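Local coordinates for filamentation induced by cAMP protein Fic (Desulfovibrio alaskensis, PDB 4RGL) that belongs to the Fic/DOC family and is largely helical, with a region related to helix-turn-helix domains near its C terminus, at residues Y95-M98 against E99-D102; L44-E47 against N48-T52; T52-A55 against S56-E60. All blocks are in the same frame, centred on the assembly; numbering follows the deposited sequence.

Overall arrangement
From the N terminus the chain first reaches helix 42-59, where contact 2 (44-52) covers the early turns and contact 3 (52-60) the last ones; the two share Thr52, and their centres are about 12 Å apart. Contact 1 (95-102) follows later, in the turns that leave helix 82-95 before helix 106-117. The three lie in series, none enclosing another, and each is local, its side chains meeting residues three or four places away in sequence. Contact 1 nevertheless meets both others: Glu96 forms a salt bridge with Arg49, and the Tyr95 ring packs on Thr52 and Ile53. Helix 42-59 is thereby tied to the end of helix 82-95, while helix 189-202 touches contacts 1 and 3.

Contact 1: Y95-M98 against E99-D102; sequences YEAM and EDWD
Trp101 lays one face of its indole under the peptide carbonyl of Ala97, whose O stands 3.3 Å above the ring plane and over its centre. Over the same face, nearer the rim, lies Met98 N. The first torsion of Trp101 (chi1 -52°) sets CG beside its own backbone N and swings the ring back beneath the turn. The six-membered part then reaches Ala97 CB, which sits 3.7 Å from Trp101 CZ2. Met98, a selenomethionine, runs roughly perpendicular to the indole, with its CG 4.1 Å from Trp101 CZ3; its chain bends at chi3 (78°), and the side chain touches Leu199 and Arg202 of helix 189-202. The backbone is drawn round by two bonds: Asp100 N to Ala97 O at 3.3 Å, and Trp101 N to Met98 O at 3.0 Å. Both are i+3 to i bonds, the pattern of a 3-10 turn. Glu99 turns its chain away from the turn to form a salt bridge with Arg202, while the Trp101 side chain also packs on Ala112 and Leu115 of helix 106-117. The Ala97 oxygen thus accepts the Asp100 N-H and also packs on the indole face, a contact of van der Waals character, while the two backbone bonds hold the turn that follows helix 82-95.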
ATOM      1  N   TYR A  95       5.445   6.433   6.052  1.00 64.54           N
ATOM      2  CA  TYR A  95       4.629   6.514   4.827  1.00 64.06           C
ATOM      3  C   TYR A  95       3.506   7.558   4.962  1.00 68.44           C
ATOM      4  O   TYR A  95       3.131   8.181   3.969  1.00 68.63           O
ATOM      5  CB  TYR A  95       4.032   5.143   4.473  1.00 64.12           C
ATOM      6  CG  TYR A  95       4.994   4.235   3.735  1.00 65.18           C
ATOM      7  CD1 TYR A  95       5.898   3.434   4.428  1.00 66.75           C
ATOM      8  CD2 TYR A  95       4.967   4.137   2.345  1.00 65.70           C
ATOM      9  CE1 TYR A  95       6.787   2.593   3.754  1.00 66.73           C
ATOM     10  CE2 TYR A  95       5.837   3.284   1.660  1.00 66.05           C
ATOM     11  CZ  TYR A  95       6.756   2.524   2.368  1.00 71.95           C
ATOM     12  OH  TYR A  95       7.633   1.704   1.704  1.00 72.59           O
ATOM     13  N   GLU A  96       2.990   7.772   6.190  1.00 64.47           N
ATOM     14  CA  GLU A  96       1.914   8.743   6.403  1.00 64.47           C
ATOM     15  C   GLU A  96       2.437  10.190   6.298  1.00 68.87           C
ATOM     16  O   GLU A  96       1.640  11.117   6.178  1.00 70.35           O
ATOM     17  CB  GLU A  96       1.228   8.522   7.768  1.00 65.79           C
ATOM     18  CG  GLU A  96       0.446   7.216   7.862  1.00 75.60           C
ATOM     19  CD  GLU A  96      -0.632   7.027   6.809  1.00 96.17           C
ATOM     20  OE1 GLU A  96      -1.525   7.899   6.703  1.00 92.76           O
ATOM     21  OE2 GLU A  96      -0.629   5.963   6.146  1.00 88.62           O
ATOM     22  N   ALA A  97       3.767  10.371   6.280  1.00 64.98           N
ATOM     23  CA  ALA A  97       4.367  11.709   6.233  1.00 66.04           C
ATOM     24  C   ALA A  97       4.926  12.049   4.817  1.00 69.55           C
ATOM     25  O   ALA A  97       5.666  13.027   4.669  1.00 71.08           O
ATOM     26  CB  ALA A  97       5.477  11.814   7.268  1.00 67.04           C
HETATM   27  N   MSE A  98       4.503  11.291   3.776  1.00 63.60           N
HETATM   28  CA  MSE A  98       5.003  11.500   2.405  1.00 62.76           C
HETATM   29  C   MSE A  98       4.543  12.827   1.833  1.00 72.28           C
HETATM   30  O   MSE A  98       5.236  13.399   0.990  1.00 73.84           O
HETATM   31  CB  MSE A  98       4.558  10.369   1.484  1.00 62.83           C
HETATM   32  CG  MSE A  98       5.171   9.030   1.834  1.00 66.79           C
HETATM   33 SE   MSE A  98       4.792   7.690   0.500  0.75 71.76          SE
HETATM   34  CE  MSE A  98       5.915   8.170  -0.663  1.00 68.78           C
ATOM     35  N   GLU A  99       3.352  13.313   2.261  1.00 71.39           N
ATOM     36  CA  GLU A  99       2.787  14.577   1.768  1.00 73.55           C
ATOM     37  C   GLU A  99       3.782  15.745   1.972  1.00 79.70           C
ATOM     38  O   GLU A  99       3.833  16.661   1.150  1.00 80.54           O
ATOM     39  CB  GLU A  99       1.446  14.880   2.481  1.00 75.50           C
ATOM     40  CG  GLU A  99       0.682  16.075   1.902  1.00 91.05           C
ATOM     41  CD  GLU A  99       0.112  15.871   0.503  1.00116.88           C
ATOM     42  OE1 GLU A  99      -0.617  14.872   0.300  1.00112.20           O
ATOM     43  OE2 GLU A  99       0.284  16.778  -0.344  1.00112.67           O
ATOM     44  N   ASP A 100       4.613  15.664   3.033  1.00 77.13           N
ATOM     45  CA  ASP A 100       5.560  16.730   3.393  1.00 79.07           C
ATOM     46  C   ASP A 100       6.797  16.765   2.469  1.00 82.25           C
ATOM     47  O   ASP A 100       7.498  17.785   2.434  1.00 83.71           O
ATOM     48  CB  ASP A 100       6.038  16.549   4.858  1.00 81.11           C
ATOM     49  CG  ASP A 100       4.923  16.482   5.892  1.00 95.98           C
ATOM     50  OD1 ASP A 100       3.818  17.019   5.617  1.00 98.41           O
ATOM     51  OD2 ASP A 100       5.179  15.966   7.009  1.00101.44           O
ATOM     52  N   TRP A 101       7.131  15.627   1.810  1.00 76.02           N
ATOM     53  CA  TRP A 101       8.431  15.490   1.165  1.00 75.31           C
ATOM     54  C   TRP A 101       8.394  15.659  -0.361  1.00 80.63           C
ATOM     55  O   TRP A 101       7.476  15.181  -1.040  1.00 79.52           O
ATOM     56  CB  TRP A 101       9.054  14.139   1.493  1.00 71.66           C
ATOM     57  CG  TRP A 101       9.111  13.847   2.957  1.00 71.68           C
ATOM     58  CD1 TRP A 101       9.497  14.698   3.950  1.00 75.62           C
ATOM     59  CD2 TRP A 101       8.896  12.579   3.580  1.00 69.64           C
ATOM     60  NE1 TRP A 101       9.426  14.067   5.164  1.00 74.16           N
ATOM     61  CE2 TRP A 101       9.085  12.756   4.966  1.00 73.70           C
ATOM     62  CE3 TRP A 101       8.553  11.304   3.100  1.00 69.44           C
ATOM     63  CZ2 TRP A 101       8.924  11.713   5.881  1.00 72.01           C
ATOM     64  CZ3 TRP A 101       8.377  10.276   4.010  1.00 70.10           C
ATOM     65  CH2 TRP A 101       8.574  10.480   5.382  1.00 71.16           C
ATOM     66  N   ASP A 102       9.463  16.275  -0.890  1.00 78.70           N
ATOM     67  CA  ASP A 102       9.785  16.344  -2.299  1.00 78.97           C
ATOM     68  C   ASP A 102      10.987  15.428  -2.553  1.00 80.85           C
ATOM     69  O   ASP A 102      12.004  15.550  -1.863  1.00 80.54           O
ATOM     70  CB  ASP A 102      10.077  17.814  -2.708  1.00 83.84           C
ATOM     71  CG  ASP A 102      10.345  18.026  -4.191  1.00100.95           C
ATOM     72  OD1 ASP A 102      11.127  17.236  -4.773  1.00101.26           O
ATOM     73  OD2 ASP A 102       9.904  19.065  -4.728  1.00111.17           O
TER

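Contact 2: L44-E47 against N48-T52; sequences LRRE and NRIRT
Ile50 overlaps the base of the Arg46 side chain one helical turn earlier: its CD1 lies 3.8 Å from Arg46 CG, and its CG1 is 3.9 Å from Arg46 CD. The two side chains cross obliquely. Arg46 sends CG anti to its backbone N (chi1 -176°) and then bends at chi2 and chi3, which presents the methylenes to the isoleucine while the guanidinium turns away from it. Ile50 in turn covers the carbonyl of Arg46, with CG1 3.2 Å from Arg46 O, and that oxygen also accepts the Ile50 N-H at 2.7 Å. On another side of the helix Asn48 folds its amide back over the preceding turn. Its CG is 3.5 Å from Leu44 O, the oxygen that takes the Asn48 backbone N-H. Arg51 likewise runs its CG past Glu47 O, the acceptor of its own N-H. Arg49 has the same bent form as Arg46 but leads its end away from the turn: one guanidinium nitrogen, NH1, forms a salt bridge with Glu96, and NH2 bonds to the carbonyl of Ala209. Ile50 is buried against Leu66, Thr70 and Ile73 of helix 66-74, and Arg46 also touches Ile73. Arg46 and Arg49 carry like charges, yet Arg46 NE and Arg49 NH1 remain 6.7 Å apart, and Glu96 probably offsets part of that charge. Along this helix, therefore, the Arg46 methylenes pack on Ile50, while the Arg49 guanidinium is bound by Glu96 and the Ala209 carbonyl.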
ATOM      1  N   LEU A  44      -9.775   0.959   2.194  1.00 79.81           N
ATOM      2  CA  LEU A  44      -9.069   0.356   1.053  1.00 78.23           C
ATOM      3  C   LEU A  44      -7.661   0.954   0.904  1.00 77.42           C
ATOM      4  O   LEU A  44      -6.699   0.205   0.701  1.00 76.20           O
ATOM      5  CB  LEU A  44      -9.869   0.543  -0.246  1.00 79.22           C
ATOM      6  CG  LEU A  44     -11.243  -0.146  -0.286  1.00 84.63           C
ATOM      7  CD1 LEU A  44     -12.015   0.246  -1.534  1.00 85.75           C
ATOM      8  CD2 LEU A  44     -11.104  -1.665  -0.190  1.00 86.41           C
ATOM      9  N   ARG A  45      -7.530   2.303   1.059  1.00 71.17           N
ATOM     10  CA  ARG A  45      -6.214   2.960   1.065  1.00 69.31           C
ATOM     11  C   ARG A  45      -5.333   2.371   2.158  1.00 70.48           C
ATOM     12  O   ARG A  45      -4.155   2.100   1.926  1.00 70.06           O
ATOM     13  CB  ARG A  45      -6.353   4.477   1.267  1.00 68.56           C
ATOM     14  CG  ARG A  45      -6.960   5.211   0.101  1.00 78.58           C
ATOM     15  CD  ARG A  45      -6.848   6.713   0.293  1.00 88.46           C
ATOM     16  NE  ARG A  45      -7.535   7.456  -0.761  1.00103.04           N
ATOM     17  CZ  ARG A  45      -8.798   7.862  -0.677  1.00123.09           C
ATOM     18  NH1 ARG A  45      -9.517   7.596   0.408  1.00108.20           N
ATOM     19  NH2 ARG A  45      -9.352   8.535  -1.676  1.00116.87           N
ATOM     20  N   ARG A  46      -5.918   2.140   3.350  1.00 65.27           N
ATOM     21  CA  ARG A  46      -5.197   1.572   4.475  1.00 64.60           C
ATOM     22  C   ARG A  46      -4.814   0.110   4.193  1.00 68.12           C
ATOM     23  O   ARG A  46      -3.672  -0.277   4.433  1.00 67.07           O
ATOM     24  CB  ARG A  46      -6.033   1.675   5.767  1.00 63.49           C
ATOM     25  CG  ARG A  46      -5.301   1.179   7.030  1.00 69.38           C
ATOM     26  CD  ARG A  46      -3.975   1.916   7.276  1.00 71.81           C
ATOM     27  NE  ARG A  46      -4.158   3.367   7.398  1.00 65.91           N
ATOM     28  CZ  ARG A  46      -4.457   3.982   8.536  1.00 75.26           C
ATOM     29  NH1 ARG A  46      -4.640   3.280   9.649  1.00 63.39           N
ATOM     30  NH2 ARG A  46      -4.609   5.299   8.567  1.00 58.86           N
ATOM     31  N   GLU A  47      -5.765  -0.694   3.645  1.00 64.81           N
ATOM     32  CA  GLU A  47      -5.495  -2.093   3.290  1.00 64.09           C
ATOM     33  C   GLU A  47      -4.280  -2.184   2.387  1.00 65.47           C
ATOM     34  O   GLU A  47      -3.383  -2.987   2.639  1.00 64.58           O
ATOM     35  CB  GLU A  47      -6.716  -2.730   2.602  1.00 66.40           C
ATOM     36  CG  GLU A  47      -7.877  -3.024   3.541  1.00 79.95           C
ATOM     37  CD  GLU A  47      -9.085  -3.661   2.870  1.00107.84           C
ATOM     38  OE1 GLU A  47      -8.924  -4.238   1.766  1.00 97.96           O
ATOM     39  OE2 GLU A  47     -10.182  -3.623   3.472  1.00107.31           O
ATOM     40  N   ASN A  48      -4.214  -1.309   1.364  1.00 61.29           N
ATOM     41  CA  ASN A  48      -3.087  -1.255   0.439  1.00 60.83           C
ATOM     42  C   ASN A  48      -1.826  -0.799   1.145  1.00 64.02           C
ATOM     43  O   ASN A  48      -0.770  -1.414   0.975  1.00 63.95           O
ATOM     44  CB  ASN A  48      -3.400  -0.329  -0.725  1.00 61.55           C
ATOM     45  CG  ASN A  48      -4.421  -0.885  -1.678  1.00 77.73           C
ATOM     46  OD1 ASN A  48      -4.715  -2.088  -1.683  1.00 69.85           O
ATOM     47  ND2 ASN A  48      -4.908  -0.045  -2.571  1.00 72.16           N
ATOM     48  N   ARG A  49      -1.931   0.278   1.962  1.00 59.46           N
ATOM     49  CA  ARG A  49      -0.796   0.804   2.718  1.00 57.95           C
ATOM     50  C   ARG A  49      -0.216  -0.282   3.649  1.00 60.24           C
ATOM     51  O   ARG A  49       0.995  -0.468   3.679  1.00 59.99           O
ATOM     52  CB  ARG A  49      -1.216   2.050   3.524  1.00 57.11           C
ATOM     53  CG  ARG A  49      -0.091   2.672   4.379  1.00 63.00           C
ATOM     54  CD  ARG A  49       1.161   3.029   3.565  1.00 62.83           C
ATOM     55  NE  ARG A  49       0.852   3.845   2.380  1.00 62.10           N
ATOM     56  CZ  ARG A  49       0.718   5.169   2.401  1.00 71.87           C
ATOM     57  NH1 ARG A  49       0.773   5.830   3.549  1.00 65.12           N
ATOM     58  NH2 ARG A  49       0.471   5.831   1.284  1.00 61.50           N
ATOM     59  N   ILE A  50      -1.097  -1.051   4.341  1.00 55.93           N
ATOM     60  CA  ILE A  50      -0.667  -2.138   5.224  1.00 55.40           C
ATOM     61  C   ILE A  50       0.073  -3.225   4.397  1.00 60.50           C
ATOM     62  O   ILE A  50       1.135  -3.695   4.818  1.00 61.06           O
ATOM     63  CB  ILE A  50      -1.873  -2.730   6.014  1.00 58.58           C
ATOM     64  CG1 ILE A  50      -2.423  -1.693   7.037  1.00 59.07           C
ATOM     65  CG2 ILE A  50      -1.482  -4.037   6.715  1.00 60.29           C
ATOM     66  CD1 ILE A  50      -3.693  -2.158   7.839  1.00 63.43           C
ATOM     67  N   ARG A  51      -0.455  -3.559   3.182  1.00 55.89           N
ATOM     68  CA  ARG A  51       0.188  -4.524   2.275  1.00 55.13           C
ATOM     69  C   ARG A  51       1.579  -4.036   1.854  1.00 59.08           C
ATOM     70  O   ARG A  51       2.531  -4.819   1.858  1.00 59.20           O
ATOM     71  CB  ARG A  51      -0.681  -4.772   1.032  1.00 53.23           C
ATOM     72  CG  ARG A  51      -1.935  -5.589   1.310  1.00 62.16           C
ATOM     73  CD  ARG A  51      -2.752  -5.792   0.053  1.00 70.15           C
ATOM     74  NE  ARG A  51      -2.020  -6.568  -0.948  1.00 83.28           N
ATOM     75  CZ  ARG A  51      -2.366  -6.638  -2.228  1.00100.56           C
ATOM     76  NH1 ARG A  51      -3.401  -5.940  -2.682  1.00 86.27           N
ATOM     77  NH2 ARG A  51      -1.650  -7.366  -3.075  1.00 91.88           N
ATOM     78  N   THR A  52       1.699  -2.730   1.502  1.00 54.96           N
ATOM     79  CA  THR A  52       2.983  -2.112   1.139  1.00 55.03           C
ATOM     80  C   THR A  52       4.002  -2.253   2.300  1.00 59.01           C
ATOM     81  O   THR A  52       5.130  -2.706   2.084  1.00 58.85           O
ATOM     82  CB  THR A  52       2.762  -0.625   0.771  1.00 65.11           C
ATOM     83  OG1 THR A  52       2.072  -0.553  -0.473  1.00 69.31           O
ATOM     84  CG2 THR A  52       4.070   0.162   0.687  1.00 61.06           C
TER

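Contact 3: T52-A55 against S56-E60; sequences TIQA and SLAIE
Leu57 packs against Ile53, its neighbour one turn back, and can be followed outward atom by atom. Its CB rests 3.4 Å from Ile53 O, the same oxygen that accepts the Leu57 N-H. CG stands beside the backbone N (chi1 -72°), which keeps it close to that carbonyl as well, at 3.5 Å from Ile53 O. At the tip, CD1 meets Ile53 CG2 at 3.8 Å, and the two side chains run alongside each other in one direction. They face helix 82-95, where Ile53 touches Ala91 and Leu57 touches Glu87 and Val88. On a different flank Gln54 begins by leading away from the later turn, then bends at chi2 (-77°) and brings its amide back until NE2 lies 3.5 Å from Ala58 CB. That nitrogen also donates to the carbonyl of Leu64, so it lies against the alanine methyl while joining helix 42-59 to the chain that follows it. Ile59 lays CG1 over the carbonyl of Ala55, 3.2 Å from its O, and its own N-H bonds to that oxygen at 2.9 Å. Farther out, Ile59 touches Arg218, Gln221 and Tyr225, and its carbonyl accepts a hydrogen bond from an unidentified ligand, probably from the crystallisation liquor, that is also hydrogen-bonded to Glu60. Two polar groups are directed to helix 189-202: Ser56 OG bonds to Arg194, and Glu60 forms a salt bridge with the same arginine. Thr52 OG1 is hydrogen-bonded to Glu214. Around this final stretch, then, hydrophobic branches fill the side facing helix 82-95, while the buried hydroxyls and the Gln54 amide nitrogen have hydrogen-bonding partners on neighbouring parts of the fold.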
ATOM      1  N   THR A  52       1.699  -2.730   1.502  1.00 54.96           N
ATOM      2  CA  THR A  52       2.983  -2.112   1.139  1.00 55.03           C
ATOM      3  C   THR A  52       4.002  -2.253   2.300  1.00 59.01           C
ATOM      4  O   THR A  52       5.130  -2.706   2.084  1.00 58.85           O
ATOM      5  CB  THR A  52       2.762  -0.625   0.771  1.00 65.11           C
ATOM      6  OG1 THR A  52       2.072  -0.553  -0.473  1.00 69.31           O
ATOM      7  CG2 THR A  52       4.070   0.162   0.687  1.00 61.06           C
ATOM      8  N   ILE A  53       3.585  -1.894   3.520  1.00 54.61           N
ATOM      9  CA  ILE A  53       4.451  -1.927   4.691  1.00 54.22           C
ATOM     10  C   ILE A  53       4.865  -3.371   5.006  1.00 60.51           C
ATOM     11  O   ILE A  53       6.059  -3.654   5.114  1.00 60.49           O
ATOM     12  CB  ILE A  53       3.748  -1.252   5.905  1.00 56.12           C
ATOM     13  CG1 ILE A  53       3.550   0.270   5.639  1.00 56.19           C
ATOM     14  CG2 ILE A  53       4.535  -1.490   7.196  1.00 55.06           C
ATOM     15  CD1 ILE A  53       2.545   0.930   6.521  1.00 62.89           C
ATOM     16  N   GLN A  54       3.882  -4.289   5.111  1.00 57.99           N
ATOM     17  CA  GLN A  54       4.158  -5.681   5.442  1.00 57.91           C
ATOM     18  C   GLN A  54       5.135  -6.298   4.431  1.00 63.90           C
ATOM     19  O   GLN A  54       6.126  -6.892   4.834  1.00 64.33           O
ATOM     20  CB  GLN A  54       2.854  -6.495   5.501  1.00 59.16           C
ATOM     21  CG  GLN A  54       3.033  -7.932   6.022  1.00 69.43           C
ATOM     22  CD  GLN A  54       3.627  -8.857   4.991  1.00 80.94           C
ATOM     23  OE1 GLN A  54       3.264  -8.831   3.815  1.00 83.28           O
ATOM     24  NE2 GLN A  54       4.502  -9.735   5.425  1.00 65.27           N
ATOM     25  N   ALA A  55       4.874  -6.119   3.122  1.00 61.46           N
ATOM     26  CA  ALA A  55       5.726  -6.697   2.079  1.00 61.46           C
ATOM     27  C   ALA A  55       7.126  -6.065   2.084  1.00 63.64           C
ATOM     28  O   ALA A  55       8.118  -6.791   2.072  1.00 63.47           O
ATOM     29  CB  ALA A  55       5.081  -6.525   0.716  1.00 62.54           C
ATOM     30  N   SER A  56       7.206  -4.709   2.147  1.00 58.97           N
ATOM     31  CA  SER A  56       8.504  -4.000   2.167  1.00 58.42           C
ATOM     32  C   SER A  56       9.371  -4.483   3.339  1.00 63.25           C
ATOM     33  O   SER A  56      10.562  -4.744   3.153  1.00 63.35           O
ATOM     34  CB  SER A  56       8.291  -2.489   2.258  1.00 59.97           C
ATOM     35  OG  SER A  56       9.520  -1.782   2.227  1.00 62.66           O
ATOM     36  N   LEU A  57       8.750  -4.684   4.526  1.00 60.26           N
ATOM     37  CA  LEU A  57       9.462  -5.181   5.708  1.00 60.35           C
ATOM     38  C   LEU A  57       9.752  -6.684   5.586  1.00 64.70           C
ATOM     39  O   LEU A  57      10.804  -7.141   6.037  1.00 65.33           O
ATOM     40  CB  LEU A  57       8.655  -4.898   6.994  1.00 60.33           C
ATOM     41  CG  LEU A  57       8.596  -3.426   7.447  1.00 64.66           C
ATOM     42  CD1 LEU A  57       7.598  -3.244   8.542  1.00 64.86           C
ATOM     43  CD2 LEU A  57       9.937  -2.946   7.910  1.00 68.30           C
ATOM     44  N   ALA A  58       8.835  -7.449   4.948  1.00 60.33           N
ATOM     45  CA  ALA A  58       9.020  -8.898   4.755  1.00 60.32           C
ATOM     46  C   ALA A  58      10.243  -9.180   3.890  1.00 63.82           C
ATOM     47  O   ALA A  58      10.955 -10.160   4.132  1.00 63.55           O
ATOM     48  CB  ALA A  58       7.780  -9.509   4.119  1.00 60.98           C
ATOM     49  N   ILE A  59      10.513  -8.299   2.889  1.00 59.90           N
ATOM     50  CA  ILE A  59      11.676  -8.439   2.004  1.00 59.70           C
ATOM     51  C   ILE A  59      12.967  -8.344   2.823  1.00 64.90           C
ATOM     52  O   ILE A  59      13.934  -9.049   2.532  1.00 64.79           O
ATOM     53  CB  ILE A  59      11.646  -7.374   0.868  1.00 61.91           C
ATOM     54  CG1 ILE A  59      10.385  -7.548  -0.022  1.00 62.29           C
ATOM     55  CG2 ILE A  59      12.935  -7.440   0.021  1.00 61.69           C
ATOM     56  CD1 ILE A  59      10.171  -6.407  -1.079  1.00 65.81           C
ATOM     57  N   GLU A  60      12.961  -7.518   3.887  1.00 62.62           N
ATOM     58  CA  GLU A  60      14.132  -7.350   4.740  1.00 63.02           C
ATOM     59  C   GLU A  60      14.052  -8.299   5.965  1.00 68.37           C
ATOM     60  O   GLU A  60      14.566  -7.980   7.042  1.00 68.12           O
ATOM     61  CB  GLU A  60      14.287  -5.883   5.176  1.00 64.17           C
ATOM     62  CG  GLU A  60      14.393  -4.906   4.002  1.00 76.26           C
ATOM     63  CD  GLU A  60      15.541  -5.146   3.026  1.00105.15           C
ATOM     64  OE1 GLU A  60      16.532  -5.809   3.413  1.00109.19           O
ATOM     65  OE2 GLU A  60      15.476  -4.604   1.899  1.00100.09           O
TER